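Local structure of uncharacterized protein (Parabacteroides merdae ATCC 43184, 4OPW) at residues N167-Y173 / V186-N192. The protein is of unknown function but, as a putative auto-transporter adhesin head-domain protein, probably takes part in cell adhesion. Residues are numbered along the deposited sequence; the frame is centred on the assembly and turned at random.
Sequences NAEEADY and VAVPEVN
Tyr173 lies against Val191 and Val188, which stand on either side of the corner that the neighbouring chain turns at Pro189 and Glu190. Its CB lies near the carbonyl oxygen of Asn192, which also accepts the backbone bond from Tyr173 N (N to O 2.8 Å). A chi1 of -63° sets CG anti to the carbonyl carbon, a position from which the ring's CD2 edge meets Val191 and its hydroxyl reaches Val188. CD2 touches Val191 CG1 at 3.6 Å, the methyl arriving at the ring edge near its plane, and CE2 meets the same methyl. At the tip, OH comes within 4.1 Å of Val188 CG2 and donates to a water that in turn donates to Val186 O. Tyrosine suits this place: its ring fills the apolar interior with Leu151, Cys153 and Ile203, while the water gives the hydroxyl at its buried end a polar partner.

These are neighbouring coils of a right-handed parallel beta-helix, the fold of the pectate lyase-like clan, each turning from one sheet into the next. Past the corner the strands are in parallel register: Ala171 N donates to Glu190 O (2.9 Å), and Ala171 O accepts from Asn192 N. At the bend itself Pro189 has no N-H for Ala168 O, and its CD lies 3.1 Å from that oxygen. One residue on, Glu190 N makes a weak bond to Glu169 O. Before the corner, Ala168 N bonds to Ala187 O, which also takes a water shared with Asn167 OD1.

Inside the bend, Val188 sets CG2 against Ala168 CB at 3.7 Å and CG1 against Ala171 CB at 3.8 Å; alanine suits both places because its single methyl lets the valine of the next coil pack close to the backbone. On the outer face, Asp172 OD1 is 3.5 Å from Asn192 CB, while Asp172 OD2 forms a salt bridge with Lys150 on the preceding coil.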
ATOM      1  N   ASN A 167       3.692   8.050 -14.507  1.00 21.88           N
ATOM      2  CA  ASN A 167       4.269   7.330 -15.630  1.00 23.01           C
ATOM      3  C   ASN A 167       5.010   6.087 -15.214  1.00 26.16           C
ATOM      4  O   ASN A 167       5.700   6.086 -14.206  1.00 26.25           O
ATOM      5  CB  ASN A 167       5.265   8.255 -16.373  1.00 25.90           C
ATOM      6  CG  ASN A 167       4.632   9.441 -17.059  1.00 38.47           C
ATOM      7  OD1 ASN A 167       4.294   9.391 -18.253  1.00 31.35           O
ATOM      8  ND2 ASN A 167       4.492  10.537 -16.326  1.00 25.64           N
ATOM      9  N   ALA A 168       4.889   5.038 -16.014  1.00 23.94           N
ATOM     10  CA  ALA A 168       5.649   3.789 -15.888  1.00 23.12           C
ATOM     11  C   ALA A 168       6.093   3.378 -17.275  1.00 27.92           C
ATOM     12  O   ALA A 168       5.419   3.727 -18.240  1.00 28.74           O
ATOM     13  CB  ALA A 168       4.818   2.690 -15.243  1.00 23.06           C
ATOM     14  N   GLU A 169       7.226   2.679 -17.403  1.00 24.76           N
ATOM     15  CA  GLU A 169       7.676   2.219 -18.724  1.00 24.00           C
ATOM     16  C   GLU A 169       6.944   0.927 -19.094  1.00 27.04           C
ATOM     17  O   GLU A 169       6.590   0.720 -20.259  1.00 26.88           O
ATOM     18  CB  GLU A 169       9.208   2.025 -18.765  1.00 25.75           C
ATOM     19  CG  GLU A 169       9.970   3.335 -18.792  1.00 34.35           C
ATOM     20  CD  GLU A 169       9.813   4.073 -20.105  1.00 60.27           C
ATOM     21  OE1 GLU A 169      10.392   3.617 -21.118  1.00 61.98           O
ATOM     22  OE2 GLU A 169       9.034   5.051 -20.141  1.00 61.38           O
ATOM     23  N   GLU A 170       6.705   0.071 -18.079  1.00 22.71           N
ATOM     24  CA  GLU A 170       6.003  -1.209 -18.188  1.00 21.51           C
ATOM     25  C   GLU A 170       5.116  -1.372 -16.982  1.00 24.97           C
ATOM     26  O   GLU A 170       5.521  -0.991 -15.878  1.00 22.57           O
ATOM     27  CB  GLU A 170       6.967  -2.415 -18.242  1.00 22.52           C
ATOM     28  CG  GLU A 170       8.008  -2.401 -19.353  1.00 40.14           C
ATOM     29  CD  GLU A 170       8.958  -3.587 -19.345  1.00 70.23           C
ATOM     30  OE1 GLU A 170       9.294  -4.084 -18.244  1.00 59.65           O
ATOM     31  OE2 GLU A 170       9.384  -4.005 -20.446  1.00 70.81           O
ATOM     32  N   ALA A 171       3.920  -1.942 -17.171  1.00 22.18           N
ATOM     33  CA  ALA A 171       3.041  -2.211 -16.034  1.00 22.06           C
ATOM     34  C   ALA A 171       2.393  -3.569 -16.163  1.00 26.95           C
ATOM     35  O   ALA A 171       1.944  -3.943 -17.252  1.00 27.11           O
ATOM     36  CB  ALA A 171       1.968  -1.129 -15.893  1.00 22.40           C
ATOM     37  N   ASP A 172       2.347  -4.305 -15.039  1.00 23.33           N
ATOM     38  CA  ASP A 172       1.648  -5.576 -14.931  1.00 21.80           C
ATOM     39  C   ASP A 172       0.516  -5.363 -13.956  1.00 24.39           C
ATOM     40  O   ASP A 172       0.774  -5.111 -12.771  1.00 23.38           O
ATOM     41  CB  ASP A 172       2.572  -6.721 -14.472  1.00 22.99           C
ATOM     42  CG  ASP A 172       3.650  -7.161 -15.445  1.00 40.14           C
ATOM     43  OD1 ASP A 172       3.508  -6.886 -16.654  1.00 42.71           O
ATOM     44  OD2 ASP A 172       4.614  -7.821 -15.002  1.00 48.87           O
ATOM     45  N   TYR A 173      -0.725  -5.371 -14.464  1.00 19.58           N
ATOM     46  CA  TYR A 173      -1.920  -5.194 -13.644  1.00 18.98           C
ATOM     47  C   TYR A 173      -2.636  -6.510 -13.530  1.00 22.48           C
ATOM     48  O   TYR A 173      -2.863  -7.169 -14.558  1.00 20.84           O
ATOM     49  CB  TYR A 173      -2.861  -4.143 -14.244  1.00 19.42           C
ATOM     50  CG  TYR A 173      -2.314  -2.739 -14.335  1.00 19.12           C
ATOM     51  CD1 TYR A 173      -2.120  -1.972 -13.193  1.00 20.80           C
ATOM     52  CD2 TYR A 173      -2.116  -2.128 -15.570  1.00 19.30           C
ATOM     53  CE1 TYR A 173      -1.688  -0.648 -13.273  1.00 22.05           C
ATOM     54  CE2 TYR A 173      -1.704  -0.800 -15.663  1.00 21.14           C
ATOM     55  CZ  TYR A 173      -1.479  -0.067 -14.510  1.00 24.69           C
ATOM     56  OH  TYR A 173      -1.100   1.251 -14.578  1.00 22.56           O
ATOM     57  N   VAL A 186      -2.222   6.996 -15.046  1.00 21.33           N
ATOM     58  CA  VAL A 186      -0.837   6.567 -15.225  1.00 20.97           C
ATOM     59  C   VAL A 186      -0.603   6.133 -16.678  1.00 24.27           C
ATOM     60  O   VAL A 186      -1.110   5.092 -17.114  1.00 23.89           O
ATOM     61  CB  VAL A 186      -0.418   5.457 -14.210  1.00 23.03           C
ATOM     62  CG1 VAL A 186       1.027   5.007 -14.444  1.00 22.84           C
ATOM     63  CG2 VAL A 186      -0.590   5.950 -12.776  1.00 22.02           C
ATOM     64  N   ALA A 187       0.187   6.927 -17.410  1.00 23.09           N
ATOM     65  CA  ALA A 187       0.526   6.603 -18.794  1.00 23.67           C
ATOM     66  C   ALA A 187       1.659   5.573 -18.815  1.00 27.17           C
ATOM     67  O   ALA A 187       2.713   5.771 -18.195  1.00 25.62           O
ATOM     68  CB  ALA A 187       0.917   7.848 -19.565  1.00 25.49           C
ATOM     69  N   VAL A 188       1.428   4.460 -19.524  1.00 23.86           N
ATOM     70  CA  VAL A 188       2.390   3.358 -19.629  1.00 22.40           C
ATOM     71  C   VAL A 188       2.483   2.864 -21.079  1.00 26.08           C
ATOM     72  O   VAL A 188       1.479   2.369 -21.565  1.00 24.68           O
ATOM     73  CB  VAL A 188       2.037   2.149 -18.712  1.00 25.19           C
ATOM     74  CG1 VAL A 188       3.167   1.119 -18.731  1.00 24.99           C
ATOM     75  CG2 VAL A 188       1.677   2.566 -17.285  1.00 24.45           C
ATOM     76  N   PRO A 189       3.670   2.819 -21.725  1.00 24.91           N
ATOM     77  CA  PRO A 189       3.734   2.288 -23.100  1.00 26.14           C
ATOM     78  C   PRO A 189       3.379   0.792 -23.226  1.00 29.82           C
ATOM     79  O   PRO A 189       2.590   0.445 -24.105  1.00 30.95           O
ATOM     80  CB  PRO A 189       5.193   2.547 -23.516  1.00 29.01           C
ATOM     81  CG  PRO A 189       5.662   3.637 -22.620  1.00 32.60           C
ATOM     82  CD  PRO A 189       4.970   3.375 -21.309  1.00 27.25           C
ATOM     83  N   GLU A 190       3.926  -0.079 -22.342  1.00 24.13           N
ATOM     84  CA  GLU A 190       3.715  -1.538 -22.397  0.50 22.83           C
ATOM     85  C   GLU A 190       2.917  -2.026 -21.198  1.00 24.64           C
ATOM     86  O   GLU A 190       3.429  -2.029 -20.075  1.00 23.03           O
ATOM     87  CB  GLU A 190       5.066  -2.284 -22.452  0.50 24.04           C
ATOM     88  CG  GLU A 190       5.930  -1.991 -23.668  0.50 32.62           C
ATOM     89  CD  GLU A 190       5.289  -2.288 -25.008  0.50 45.93           C
ATOM     90  OE1 GLU A 190       4.760  -3.409 -25.190  0.50 43.59           O
ATOM     91  OE2 GLU A 190       5.316  -1.390 -25.878  0.50 34.75           O
ATOM     92  N   VAL A 191       1.661  -2.469 -21.434  1.00 21.65           N
ATOM     93  CA  VAL A 191       0.799  -2.932 -20.343  1.00 20.82           C
ATOM     94  C   VAL A 191       0.368  -4.374 -20.536  1.00 25.23           C
ATOM     95  O   VAL A 191       0.024  -4.793 -21.654  1.00 24.62           O
ATOM     96  CB  VAL A 191      -0.470  -2.026 -20.173  1.00 23.52           C
ATOM     97  CG1 VAL A 191      -1.401  -2.520 -19.043  1.00 21.35           C
ATOM     98  CG2 VAL A 191      -0.092  -0.567 -19.930  1.00 23.71           C
ATOM     99  N   ASN A 192       0.383  -5.130 -19.431  0.50 21.30           N
ATOM    100  CA  ASN A 192      -0.143  -6.481 -19.317  0.50 21.87           C
ATOM    101  C   ASN A 192      -1.260  -6.414 -18.274  0.50 25.29           C
ATOM    102  O   ASN A 192      -0.998  -5.990 -17.151  0.50 25.48           O
ATOM    103  CB  ASN A 192       0.951  -7.483 -18.924  0.50 24.52           C
ATOM    104  CG  ASN A 192       1.333  -8.412 -20.046  0.50 60.73           C
ATOM    105  OD1 ASN A 192       1.978  -8.019 -21.025  0.50 54.63           O
ATOM    106  ND2 ASN A 192       0.922  -9.666 -19.939  0.50 58.24           N
TER
HETATM  107  O   HOH W   1       4.798   7.005 -19.587  1.00 27.60           O
HETATM  108  O   HOH W   2      -2.427   2.783 -16.429  1.00 20.20           O